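Local coordinates for protein putative O-GlcNAcase nagJ (Clostridium perfringens, PDB 6PV5) that probably acts as a hexosaminidase of glycoside hydrolase family 84, the chain holding the catalytic barrel and the domains on either side of it in the sequence, at residues 390-395 against 428-433; 370-375 against 386-391; 128-133 against 187-192. All coordinates share one frame; numbering follows the deposited sequence.

Contact 1: residues 390-395 against 428-433. With EDO (1,2-ethanediol), chain D.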
ATOM      1  N   LYS A 390      -4.731  11.622  20.161  1.00 32.20           N
ATOM      2  CA  LYS A 390      -4.247  11.304  21.489  1.00 34.59           C
ATOM      3  C   LYS A 390      -2.735  11.097  21.453  1.00 34.40           C
ATOM      4  O   LYS A 390      -2.046  11.383  22.421  1.00 35.84           O
ATOM      5  CB  LYS A 390      -4.996  10.106  22.075  1.00 36.90           C
ATOM      6  CG  LYS A 390      -4.583   9.759  23.497  1.00 43.28           C
ATOM      7  CD  LYS A 390      -5.461   8.717  24.162  1.00 49.51           C
ATOM      8  CE  LYS A 390      -5.238   8.661  25.660  1.00 49.51           C
ATOM      9  NZ  LYS A 390      -5.680   7.367  26.238  1.00 52.13           N
ATOM     10  N   VAL A 391      -2.229  10.573  20.338  1.00 31.67           N
ATOM     11  CA  VAL A 391      -0.818  10.232  20.262  1.00 30.46           C
ATOM     12  C   VAL A 391      -0.042  11.464  19.791  1.00 28.65           C
ATOM     13  O   VAL A 391       1.035  11.717  20.312  1.00 27.79           O
ATOM     14  CB  VAL A 391      -0.554   8.998  19.368  1.00 29.01           C
ATOM     15  CG1 VAL A 391       0.943   8.760  19.168  1.00 26.06           C
ATOM     16  CG2 VAL A 391      -1.221   7.749  19.946  1.00 28.89           C
ATOM     17  N   SER A 392      -0.598  12.219  18.830  1.00 28.17           N
ATOM     18  CA  SER A 392       0.078  13.409  18.325  1.00 34.10           C
ATOM     19  C   SER A 392       0.181  14.476  19.419  1.00 34.60           C
ATOM     20  O   SER A 392       1.155  15.211  19.456  1.00 34.37           O
ATOM     21  CB  SER A 392      -0.575  13.947  17.093  1.00 31.94           C
ATOM     22  OG  SER A 392      -1.857  14.492  17.399  1.00 39.28           O
ATOM     23  N   ASN A 393      -0.784  14.495  20.348  1.00 35.19           N
ATOM     24  CA  ASN A 393      -0.750  15.404  21.489  1.00 39.90           C
ATOM     25  C   ASN A 393       0.395  15.060  22.430  1.00 39.66           C
ATOM     26  O   ASN A 393       1.005  15.954  23.004  1.00 39.65           O
ATOM     27  CB  ASN A 393      -2.086  15.508  22.217  1.00 43.21           C
ATOM     28  CG  ASN A 393      -3.067  16.361  21.438  1.00 49.36           C
ATOM     29  OD1 ASN A 393      -2.675  17.136  20.558  1.00 53.74           O
ATOM     30  ND2 ASN A 393      -4.346  16.220  21.744  1.00 49.95           N
ATOM     31  N   VAL A 394       0.700  13.770  22.573  1.00 36.89           N
ATOM     32  CA  VAL A 394       1.768  13.389  23.484  1.00 34.15           C
ATOM     33  C   VAL A 394       3.116  13.738  22.849  1.00 35.10           C
ATOM     34  O   VAL A 394       4.032  14.144  23.553  1.00 33.59           O
ATOM     35  CB  VAL A 394       1.678  11.895  23.863  1.00 37.24           C
ATOM     36  CG1 VAL A 394       2.873  11.437  24.683  1.00 33.48           C
ATOM     37  CG2 VAL A 394       0.371  11.580  24.585  1.00 34.07           C
ATOM     38  N   TYR A 395       3.229  13.570  21.518  1.00 34.05           N
ATOM     39  CA  TYR A 395       4.501  13.679  20.815  1.00 31.97           C
ATOM     40  C   TYR A 395       4.717  15.094  20.277  1.00 33.63           C
ATOM     41  O   TYR A 395       5.805  15.410  19.789  1.00 31.44           O
ATOM     42  CB  TYR A 395       4.605  12.621  19.704  1.00 28.28           C
ATOM     43  CG  TYR A 395       5.254  11.341  20.167  1.00 27.74           C
ATOM     44  CD1 TYR A 395       4.499  10.283  20.656  1.00 26.63           C
ATOM     45  CD2 TYR A 395       6.630  11.187  20.112  1.00 27.40           C
ATOM     46  CE1 TYR A 395       5.104   9.119  21.104  1.00 30.77           C
ATOM     47  CE2 TYR A 395       7.250  10.028  20.543  1.00 28.01           C
ATOM     48  CZ  TYR A 395       6.484   8.996  21.055  1.00 30.71           C
ATOM     49  OH  TYR A 395       7.100   7.864  21.500  1.00 32.89           O
ATOM     50  N   ASP A 428      -5.155  12.858   8.099  1.00 31.61           N
ATOM     51  CA  ASP A 428      -4.116  13.775   7.653  1.00 36.18           C
ATOM     52  C   ASP A 428      -3.999  15.005   8.570  1.00 37.68           C
ATOM     53  O   ASP A 428      -2.956  15.658   8.596  1.00 35.68           O
ATOM     54  CB  ASP A 428      -4.240  14.105   6.162  1.00 36.41           C
ATOM     55  CG  ASP A 428      -5.523  14.823   5.776  1.00 41.84           C
ATOM     56  OD1 ASP A 428      -6.479  14.803   6.566  1.00 49.14           O
ATOM     57  OD2 ASP A 428      -5.560  15.395   4.677  1.00 51.02           O
ATOM     58  N   GLU A 429      -5.038  15.293   9.364  1.00 37.51           N
ATOM     59  CA  GLU A 429      -4.983  16.407  10.307  1.00 38.04           C
ATOM     60  C   GLU A 429      -3.937  16.156  11.390  1.00 39.13           C
ATOM     61  O   GLU A 429      -3.383  17.109  11.926  1.00 42.05           O
ATOM     62  CB  GLU A 429      -6.344  16.621  10.970  1.00 34.64           C
ATOM     63  CG  GLU A 429      -7.411  17.102  10.008  1.00 39.53           C
ATOM     64  CD  GLU A 429      -8.743  17.445  10.669  1.00 47.71           C
ATOM     65  OE1 GLU A 429      -8.766  17.612  11.909  1.00 51.19           O
ATOM     66  OE2 GLU A 429      -9.775  17.545   9.946  1.00 55.49           O
ATOM     67  N   GLU A 430      -3.682  14.879  11.729  1.00 35.00           N
ATOM     68  CA  GLU A 430      -2.798  14.549  12.843  1.00 32.62           C
ATOM     69  C   GLU A 430      -1.618  13.679  12.396  1.00 29.18           C
ATOM     70  O   GLU A 430      -0.731  13.352  13.193  1.00 29.20           O
ATOM     71  CB  GLU A 430      -3.589  13.858  13.961  1.00 34.43           C
ATOM     72  CG  GLU A 430      -4.645  14.731  14.622  1.00 39.15           C
ATOM     73  CD  GLU A 430      -4.152  16.060  15.196  1.00 47.52           C
ATOM     74  OE1 GLU A 430      -3.014  16.105  15.720  1.00 45.15           O
ATOM     75  OE2 GLU A 430      -4.905  17.059  15.104  1.00 52.24           O
ATOM     76  N   VAL A 431      -1.619  13.282  11.124  1.00 28.17           N
ATOM     77  CA  VAL A 431      -0.711  12.253  10.645  1.00 27.82           C
ATOM     78  C   VAL A 431      -0.124  12.724   9.318  1.00 26.55           C
ATOM     79  O   VAL A 431      -0.877  13.075   8.413  1.00 28.31           O
ATOM     80  CB  VAL A 431      -1.454  10.899  10.501  1.00 28.83           C
ATOM     81  CG1 VAL A 431      -0.561   9.813   9.903  1.00 27.86           C
ATOM     82  CG2 VAL A 431      -2.017  10.426  11.837  1.00 25.71           C
ATOM     83  N   SER A 432       1.209  12.682   9.201  1.00 27.98           N
ATOM     84  CA  SER A 432       1.915  13.220   8.039  1.00 31.46           C
ATOM     85  C   SER A 432       2.468  12.105   7.150  1.00 34.77           C
ATOM     86  O   SER A 432       2.944  12.366   6.039  1.00 35.20           O
ATOM     87  CB  SER A 432       3.062  14.096   8.498  1.00 32.14           C
ATOM     88  OG  SER A 432       3.953  13.335   9.315  1.00 34.32           O
ATOM     89  N   GLY A 433       2.489  10.875   7.676  1.00 31.03           N
ATOM     90  CA  GLY A 433       3.010   9.747   6.914  1.00 33.58           C
ATOM     91  C   GLY A 433       2.096   8.523   6.991  1.00 29.63           C
ATOM     92  O   GLY A 433       1.561   8.203   8.051  1.00 26.56           O
TER
HETATM   93  C1  EDO D 603       0.636  18.692  16.846  1.00 63.45           C
HETATM   94  O1  EDO D 603      -0.133  18.588  18.038  1.00 69.19           O
HETATM   95  C2  EDO D 603       0.177  17.835  15.720  1.00 52.63           C
HETATM   96  O2  EDO D 603      -1.094  18.172  15.169  1.00 50.27           O
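Glu430 OE1 takes two hydroxyls at once, the side chain of Ser392 and one end of a bound 1,2-ethanediol. The contact lies on the outside of the eight-stranded parallel (beta/alpha)8 barrel, where helix 385-395 passes the loop that leads into the last barrel strand, 431-436. Ser392 OG donates to Glu430 OE1 at 2.6 Å, reaching the anti side of that oxygen from 32° out of the carboxylate plane. The single hydroxyl proton is probably shared between this carboxylate and Lys389 O of the serine's own helix, with Ala388 O a weak further partner. Serine suits this buried position because a short hydroxyl beside its helix lies near both the carbonyls of the preceding turn and the carboxylate across the contact. Glu430 is the longer partner: its chain bends at chi2 (-55°), which turns OE1 toward the serine hydroxyl. Its other oxygen, OE2, has a long, weak ion pair with Lys389 NZ, so some of the negative charge is probably offset from the same helix. The diol, probably left from the crystallisation liquor, adds the second hydroxyl, its O2 donating to Glu430 OE1 at 2.9 Å.

Contact 2: residues 370-375 against 386-391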
ATOM      1  N   VAL A 370       8.175  10.116  13.785  1.00 30.24           N
ATOM      2  CA  VAL A 370       7.882   9.010  14.688  1.00 29.63           C
ATOM      3  C   VAL A 370       6.704   8.201  14.141  1.00 28.91           C
ATOM      4  O   VAL A 370       5.630   8.750  13.887  1.00 27.46           O
ATOM      5  CB  VAL A 370       7.606   9.468  16.133  1.00 29.01           C
ATOM      6  CG1 VAL A 370       7.369   8.290  17.068  1.00 27.70           C
ATOM      7  CG2 VAL A 370       8.765  10.289  16.684  1.00 31.69           C
ATOM      8  N   MET A 371       6.935   6.883  14.014  1.00 27.75           N
ATOM      9  CA  MET A 371       5.964   5.924  13.499  1.00 28.30           C
ATOM     10  C   MET A 371       5.260   5.251  14.671  1.00 26.83           C
ATOM     11  O   MET A 371       5.860   4.982  15.709  1.00 24.98           O
ATOM     12  CB  MET A 371       6.645   4.866  12.612  1.00 28.29           C
ATOM     13  CG  MET A 371       7.179   5.483  11.313  1.00 29.55           C
ATOM     14  SD  MET A 371       7.939   4.322  10.112  1.00 35.54           S
ATOM     15  CE  MET A 371       9.333   3.649  11.011  1.00 28.26           C
ATOM     16  N   TRP A 372       3.961   5.013  14.501  1.00 23.59           N
ATOM     17  CA  TRP A 372       3.250   4.193  15.461  1.00 23.10           C
ATOM     18  C   TRP A 372       2.209   3.376  14.703  1.00 22.41           C
ATOM     19  O   TRP A 372       1.942   3.659  13.530  1.00 23.05           O
ATOM     20  CB  TRP A 372       2.665   5.078  16.583  1.00 22.45           C
ATOM     21  CG  TRP A 372       1.183   5.318  16.588  1.00 20.41           C
ATOM     22  CD1 TRP A 372       0.309   4.928  17.567  1.00 21.27           C
ATOM     23  CD2 TRP A 372       0.408   6.095  15.653  1.00 22.06           C
ATOM     24  NE1 TRP A 372      -0.955   5.388  17.294  1.00 21.13           N
ATOM     25  CE2 TRP A 372      -0.932   6.081  16.112  1.00 19.96           C
ATOM     26  CE3 TRP A 372       0.700   6.768  14.456  1.00 20.19           C
ATOM     27  CZ2 TRP A 372      -1.965   6.719  15.428  1.00 21.48           C
ATOM     28  CZ3 TRP A 372      -0.320   7.403  13.785  1.00 22.13           C
ATOM     29  CH2 TRP A 372      -1.635   7.381  14.258  1.00 24.16           C
ATOM     30  N   THR A 373       1.650   2.347  15.355  1.00 23.41           N
ATOM     31  CA  THR A 373       0.820   1.411  14.601  1.00 25.03           C
ATOM     32  C   THR A 373      -0.677   1.668  14.792  1.00 25.33           C
ATOM     33  O   THR A 373      -1.499   0.999  14.154  1.00 22.75           O
ATOM     34  CB  THR A 373       1.195  -0.036  14.957  1.00 25.61           C
ATOM     35  OG1 THR A 373       0.997  -0.203  16.365  1.00 25.59           O
ATOM     36  CG2 THR A 373       2.619  -0.393  14.572  1.00 21.56           C
ATOM     37  N   GLY A 374      -1.035   2.653  15.636  1.00 24.38           N
ATOM     38  CA  GLY A 374      -2.424   2.850  16.038  1.00 23.15           C
ATOM     39  C   GLY A 374      -2.628   2.343  17.458  1.00 21.97           C
ATOM     40  O   GLY A 374      -1.650   2.141  18.175  1.00 23.30           O
ATOM     41  N   ASN A 375      -3.879   2.103  17.867  1.00 23.77           N
ATOM     42  CA  ASN A 375      -4.114   1.757  19.272  1.00 23.70           C
ATOM     43  C   ASN A 375      -3.459   0.424  19.618  1.00 24.23           C
ATOM     44  O   ASN A 375      -3.034   0.225  20.744  1.00 27.24           O
ATOM     45  CB  ASN A 375      -5.600   1.678  19.652  1.00 25.05           C
ATOM     46  CG  ASN A 375      -6.314   3.011  19.535  1.00 29.13           C
ATOM     47  OD1 ASN A 375      -5.684   4.059  19.439  1.00 27.12           O
ATOM     48  ND2 ASN A 375      -7.633   2.984  19.536  1.00 27.60           N
ATOM     49  N   GLU A 386      -9.456  10.575  16.483  1.00 28.77           N
ATOM     50  CA  GLU A 386      -9.242  10.753  17.912  1.00 28.72           C
ATOM     51  C   GLU A 386      -8.100   9.862  18.404  1.00 31.69           C
ATOM     52  O   GLU A 386      -7.334  10.304  19.244  1.00 30.12           O
ATOM     53  CB  GLU A 386     -10.534  10.512  18.715  1.00 31.32           C
ATOM     54  N   ASP A 387      -7.999   8.598  17.934  1.00 29.45           N
ATOM     55  CA  ASP A 387      -6.830   7.765  18.243  1.00 30.11           C
ATOM     56  C   ASP A 387      -5.515   8.496  17.929  1.00 29.41           C
ATOM     57  O   ASP A 387      -4.564   8.437  18.702  1.00 31.64           O
ATOM     58  CB  ASP A 387      -6.766   6.493  17.387  1.00 33.19           C
ATOM     59  CG  ASP A 387      -7.902   5.500  17.588  1.00 35.68           C
ATOM     60  OD1 ASP A 387      -8.450   5.462  18.704  1.00 34.15           O
ATOM     61  OD2 ASP A 387      -8.221   4.752  16.620  1.00 39.53           O
ATOM     62  N   ALA A 388      -5.436   9.131  16.756  1.00 28.02           N
ATOM     63  CA  ALA A 388      -4.203   9.756  16.294  1.00 29.79           C
ATOM     64  C   ALA A 388      -3.929  11.034  17.091  1.00 33.93           C
ATOM     65  O   ALA A 388      -2.783  11.314  17.449  1.00 28.76           O
ATOM     66  CB  ALA A 388      -4.333  10.071  14.834  1.00 27.04           C
ATOM     67  N   LYS A 389      -5.008  11.786  17.371  1.00 33.69           N
ATOM     68  CA  LYS A 389      -4.937  13.003  18.162  1.00 36.57           C
ATOM     69  C   LYS A 389      -4.308  12.714  19.521  1.00 32.19           C
ATOM     70  O   LYS A 389      -3.439  13.446  19.972  1.00 32.74           O
ATOM     71  CB  LYS A 389      -6.331  13.625  18.301  1.00 42.35           C
ATOM     72  CG  LYS A 389      -6.384  14.948  19.057  1.00 51.20           C
ATOM     73  CD  LYS A 389      -6.352  16.156  18.149  1.00 57.85           C
ATOM     74  CE  LYS A 389      -6.772  17.429  18.860  1.00 64.37           C
ATOM     75  NZ  LYS A 389      -6.381  18.631  18.087  1.00 66.07           N
ATOM     76  N   LYS A 390      -4.731  11.622  20.161  1.00 32.20           N
ATOM     77  CA  LYS A 390      -4.247  11.304  21.489  1.00 34.59           C
ATOM     78  C   LYS A 390      -2.735  11.097  21.453  1.00 34.40           C
ATOM     79  O   LYS A 390      -2.046  11.383  22.421  1.00 35.84           O
ATOM     80  CB  LYS A 390      -4.996  10.106  22.075  1.00 36.90           C
ATOM     81  CG  LYS A 390      -4.583   9.759  23.497  1.00 43.28           C
ATOM     82  CD  LYS A 390      -5.461   8.717  24.162  1.00 49.51           C
ATOM     83  CE  LYS A 390      -5.238   8.661  25.660  1.00 49.51           C
ATOM     84  NZ  LYS A 390      -5.680   7.367  26.238  1.00 52.13           N
ATOM     85  N   VAL A 391      -2.229  10.573  20.338  1.00 31.67           N
ATOM     86  CA  VAL A 391      -0.818  10.232  20.262  1.00 30.46           C
ATOM     87  C   VAL A 391      -0.042  11.464  19.791  1.00 28.65           C
ATOM     88  O   VAL A 391       1.035  11.717  20.312  1.00 27.79           O
ATOM     89  CB  VAL A 391      -0.554   8.998  19.368  1.00 29.01           C
ATOM     90  CG1 VAL A 391       0.943   8.760  19.168  1.00 26.06           C
ATOM     91  CG2 VAL A 391      -1.221   7.749  19.946  1.00 28.89           C
TER
HETATM   92  O   HOH W   1      -3.351   5.252  18.709  1.00 29.59           O
HETATM   93  O   HOH W   2      -6.181   2.542  16.291  1.00 28.81           O
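The indole of Trp372 lies against helix 385-395, with Val391 over one face and Ala388 meeting the six-membered ring obliquely. Val391 CG1 stands 4.2 Å from the centroid of the five-membered ring of Trp372 and only 7° off the ring normal, a CH-pi contact. With CG1 anti to the backbone N and CG2 beside that N, both branches reach the indole, Val391 CG2 coming to 3.6 Å from Trp372 NE1. Ala388 CB is 3.9 Å from Trp372 CH2; a methyl is small enough to let the ring lie close to the helix. On the opposite face of the indole is the backbone N of Gly374, whose positive phi would push a side chain against the preceding carbonyl. These pieces belong to one beta-alpha-beta unit of the barrel (strand 369-372, helix 385-395, strand 399-403), in which the tryptophan packs between strand and helix, with Met399 and Val431 also against it. Asn375 ND2 donates to Asp387 OD1 at 2.7 Å; the acceptor lies near the amide plane, but the approach is from above the carboxylate, the two flat groups being 76° apart. One water accepts from Trp372 NE1 at 2.8 Å and donates to Asn375 OD1, tying amide and indole together. A second joins Asn375 N to Asp387 OD2, the oxygen that also accepts from Ser384 N near the start of the helix.

Contact 3: residues 128-133 against 187-192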
ATOM      1  N   LYS A 128       1.306  22.578  -2.199  1.00 64.29           N
ATOM      2  CA  LYS A 128       2.064  21.557  -1.497  1.00 57.95           C
ATOM      3  C   LYS A 128       3.165  21.025  -2.403  1.00 51.34           C
ATOM      4  O   LYS A 128       3.047  21.053  -3.626  1.00 50.02           O
ATOM      5  CB  LYS A 128       1.131  20.432  -1.042  1.00 62.54           C
ATOM      6  CG  LYS A 128       1.321  19.957   0.393  1.00 65.68           C
ATOM      7  CD  LYS A 128       0.164  19.107   0.883  1.00 69.74           C
ATOM      8  CE  LYS A 128      -1.162  19.837   0.848  1.00 74.08           C
ATOM      9  NZ  LYS A 128      -2.302  18.908   1.019  1.00 80.46           N
ATOM     10  N   ASP A 129       4.226  20.515  -1.776  1.00 53.87           N
ATOM     11  CA  ASP A 129       5.252  19.743  -2.460  1.00 56.70           C
ATOM     12  C   ASP A 129       4.610  18.525  -3.128  1.00 55.78           C
ATOM     13  O   ASP A 129       3.635  17.971  -2.612  1.00 47.82           O
ATOM     14  CB  ASP A 129       6.364  19.338  -1.489  1.00 60.41           C
ATOM     15  CG  ASP A 129       6.604  20.346  -0.370  1.00 71.09           C
ATOM     16  OD1 ASP A 129       5.606  20.789   0.258  1.00 72.05           O
ATOM     17  OD2 ASP A 129       7.786  20.677  -0.119  1.00 69.54           O
ATOM     18  N   GLU A 130       5.158  18.157  -4.299  1.00 47.96           N
ATOM     19  CA  GLU A 130       4.706  17.058  -5.145  1.00 47.14           C
ATOM     20  C   GLU A 130       3.403  17.416  -5.856  1.00 42.43           C
ATOM     21  O   GLU A 130       2.905  16.626  -6.652  1.00 43.15           O
ATOM     22  CB  GLU A 130       4.568  15.740  -4.365  1.00 45.78           C
ATOM     23  CG  GLU A 130       5.863  15.226  -3.753  1.00 45.38           C
ATOM     24  CD  GLU A 130       5.714  14.030  -2.817  1.00 50.16           C
ATOM     25  OE1 GLU A 130       4.696  13.962  -2.089  1.00 48.07           O
ATOM     26  OE2 GLU A 130       6.627  13.181  -2.798  1.00 49.80           O
ATOM     27  N   GLY A 131       2.845  18.597  -5.573  1.00 42.17           N
ATOM     28  CA  GLY A 131       1.682  19.073  -6.311  1.00 45.80           C
ATOM     29  C   GLY A 131       2.006  19.277  -7.793  1.00 48.31           C
ATOM     30  O   GLY A 131       3.175  19.414  -8.153  1.00 47.63           O
ATOM     31  N   TYR A 132       0.974  19.249  -8.650  1.00 46.47           N
ATOM     32  CA  TYR A 132       1.136  19.526 -10.069  1.00 46.63           C
ATOM     33  C   TYR A 132      -0.194  19.979 -10.648  1.00 51.84           C
ATOM     34  O   TYR A 132      -1.249  19.736 -10.056  1.00 54.61           O
ATOM     35  CB  TYR A 132       1.642  18.302 -10.843  1.00 54.45           C
ATOM     36  CG  TYR A 132       0.689  17.130 -10.886  1.00 50.34           C
ATOM     37  CD1 TYR A 132      -0.278  17.030 -11.877  1.00 50.38           C
ATOM     38  CD2 TYR A 132       0.733  16.134  -9.922  1.00 51.63           C
ATOM     39  CE1 TYR A 132      -1.168  15.969 -11.913  1.00 53.98           C
ATOM     40  CE2 TYR A 132      -0.149  15.064  -9.943  1.00 51.52           C
ATOM     41  CZ  TYR A 132      -1.102  14.980 -10.944  1.00 50.87           C
ATOM     42  OH  TYR A 132      -1.993  13.948 -10.968  1.00 50.68           O
ATOM     43  N   VAL A 133      -0.119  20.652 -11.802  1.00 53.30           N
ATOM     44  CA  VAL A 133      -1.288  20.861 -12.644  1.00 56.23           C
ATOM     45  C   VAL A 133      -1.036  20.174 -13.986  1.00 57.68           C
ATOM     46  O   VAL A 133       0.097  20.130 -14.462  1.00 50.04           O
ATOM     47  CB  VAL A 133      -1.664  22.349 -12.795  1.00 54.95           C
ATOM     48  CG1 VAL A 133      -2.899  22.529 -13.669  1.00 55.60           C
ATOM     49  CG2 VAL A 133      -1.899  23.006 -11.441  1.00 56.87           C
ATOM     50  N   LYS A 187       2.542  13.499   3.195  1.00 35.45           N
ATOM     51  CA  LYS A 187       3.781  13.940   2.576  1.00 40.04           C
ATOM     52  C   LYS A 187       4.709  12.745   2.409  1.00 39.20           C
ATOM     53  O   LYS A 187       5.639  12.789   1.601  1.00 37.18           O
ATOM     54  CB  LYS A 187       4.485  15.015   3.411  1.00 38.89           C
ATOM     55  CG  LYS A 187       5.035  14.525   4.742  1.00 43.16           C
ATOM     56  CD  LYS A 187       5.784  15.583   5.540  1.00 47.02           C
ATOM     57  CE  LYS A 187       6.382  14.985   6.797  1.00 51.62           C
ATOM     58  NZ  LYS A 187       7.349  15.893   7.462  1.00 53.12           N
ATOM     59  N   MET A 188       4.488  11.719   3.241  1.00 37.16           N
ATOM     60  CA  MET A 188       5.190  10.461   3.074  1.00 35.08           C
ATOM     61  C   MET A 188       4.173   9.332   2.896  1.00 33.88           C
ATOM     62  O   MET A 188       3.303   9.125   3.749  1.00 30.36           O
ATOM     63  CB  MET A 188       6.125  10.149   4.237  1.00 37.90           C
ATOM     64  CG  MET A 188       7.165   9.138   3.826  1.00 41.52           C
ATOM     65  SD  MET A 188       7.978   8.285   5.176  1.00 49.74           S
ATOM     66  CE  MET A 188       9.471   7.783   4.324  1.00 53.00           C
ATOM     67  N   ARG A 189       4.295   8.652   1.749  1.00 28.81           N
ATOM     68  CA  ARG A 189       3.444   7.543   1.332  1.00 30.32           C
ATOM     69  C   ARG A 189       4.358   6.374   0.980  1.00 31.60           C
ATOM     70  O   ARG A 189       4.955   6.376  -0.084  1.00 32.58           O
ATOM     71  CB  ARG A 189       2.594   7.955   0.130  1.00 28.18           C
ATOM     72  CG  ARG A 189       1.736   9.186   0.380  1.00 31.09           C
ATOM     73  CD  ARG A 189       1.173   9.848  -0.869  1.00 33.59           C
ATOM     74  NE  ARG A 189       2.200  10.008  -1.898  1.00 34.43           N
ATOM     75  CZ  ARG A 189       3.106  10.989  -1.933  1.00 36.66           C
ATOM     76  NH1 ARG A 189       3.137  11.914  -0.981  1.00 32.93           N
ATOM     77  NH2 ARG A 189       3.981  11.034  -2.926  1.00 33.84           N
ATOM     78  N   ALA A 190       4.518   5.424   1.913  1.00 28.90           N
ATOM     79  CA  ALA A 190       5.620   4.484   1.842  1.00 27.60           C
ATOM     80  C   ALA A 190       5.103   3.047   1.913  1.00 30.20           C
ATOM     81  O   ALA A 190       3.968   2.778   2.320  1.00 27.55           O
ATOM     82  CB  ALA A 190       6.558   4.729   3.000  1.00 26.82           C
ATOM     83  N   VAL A 191       5.994   2.128   1.550  1.00 28.67           N
ATOM     84  CA  VAL A 191       5.871   0.723   1.880  1.00 28.04           C
ATOM     85  C   VAL A 191       7.114   0.379   2.681  1.00 27.42           C
ATOM     86  O   VAL A 191       8.198   0.816   2.312  1.00 31.27           O
ATOM     87  CB  VAL A 191       5.743  -0.121   0.593  1.00 27.32           C
ATOM     88  CG1 VAL A 191       5.730  -1.622   0.853  1.00 27.68           C
ATOM     89  CG2 VAL A 191       4.536   0.296  -0.225  1.00 27.60           C
ATOM     90  N   VAL A 192       6.946  -0.361   3.788  1.00 27.82           N
ATOM     91  CA  VAL A 192       8.081  -0.874   4.543  1.00 26.54           C
ATOM     92  C   VAL A 192       8.157  -2.378   4.300  1.00 30.59           C
ATOM     93  O   VAL A 192       7.146  -3.064   4.369  1.00 31.31           O
ATOM     94  CB  VAL A 192       8.013  -0.549   6.053  1.00 24.70           C
ATOM     95  CG1 VAL A 192       6.705  -1.029   6.709  1.00 22.31           C
ATOM     96  CG2 VAL A 192       9.249  -1.078   6.800  1.00 22.66           C
TER
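A type II beta turn, Lys128 to Gly131, leads into strand 132-137 of the N-terminal mixed sheet and meets the first strand of the catalytic (beta/alpha)8 barrel, 188-192, through a salt bridge between Glu130 and Arg189. The two side chains come from opposite directions, one from each domain. Arg189 NH1 gives the shortest of the three bonds between them, to Glu130 OE1 at 2.8 Å with an N-H...O angle of 147°; it meets the syn side of that oxygen. The same oxygen takes a weak second bond from Arg189 NH2 at 3.1 Å, and a long, weak one runs from Arg189 NH2 to Glu130 OE2 at 3.4 Å. The carboxylate thus sits at the guanidinium edge, but the two planes are turned 67° apart, so this is not the flat, paired arrangement with two matched bonds. Glu130, third in the turn, takes a left-handed backbone with positive phi, easiest for glycine, yet its long side chain is what reaches the arginine. Beyond CG that chain is extended (chi2 172°), while a bend at chi3 turns the arginine's NH1 and NH2 toward the carboxylate. Arginine suits the buried strand position because its several N-H groups can be shared out: NH1 also bonds Phe186 O and NE bonds Lys216 O, holding the guanidinium for the glutamate. Tyr157 of helix 152-163 touches both side chains. Nearby, Lys187 turns its amino group elsewhere, to a salt bridge with Glu369. Asn218 completes the polar cluster, its ND2 bonding both Glu130 OE2 and Lys187 O.

How the contacts relate
Contacts 1 and 2 are neighbours, with centres about 6 Å apart, and share helix 385-395: contact 2 sets it against strand 369-372, contact 1 against the approach to strand 431-436. Val431 CG2 bridges them, 3.8 Å from Ala388 CB and 3.9 Å from Trp372 CH2. Contact 3 lies farther off, its centre about 18 Å from that of contact 1 and about 21 Å from that of contact 2. It joins contact 1 where the barrel closes, since strands 188-192 and 431-436 are adjacent; Ser432 O is 3.3 Å from Met188 N, a probable hydrogen bond. All three lie away from Asp305, the predicted proton donor.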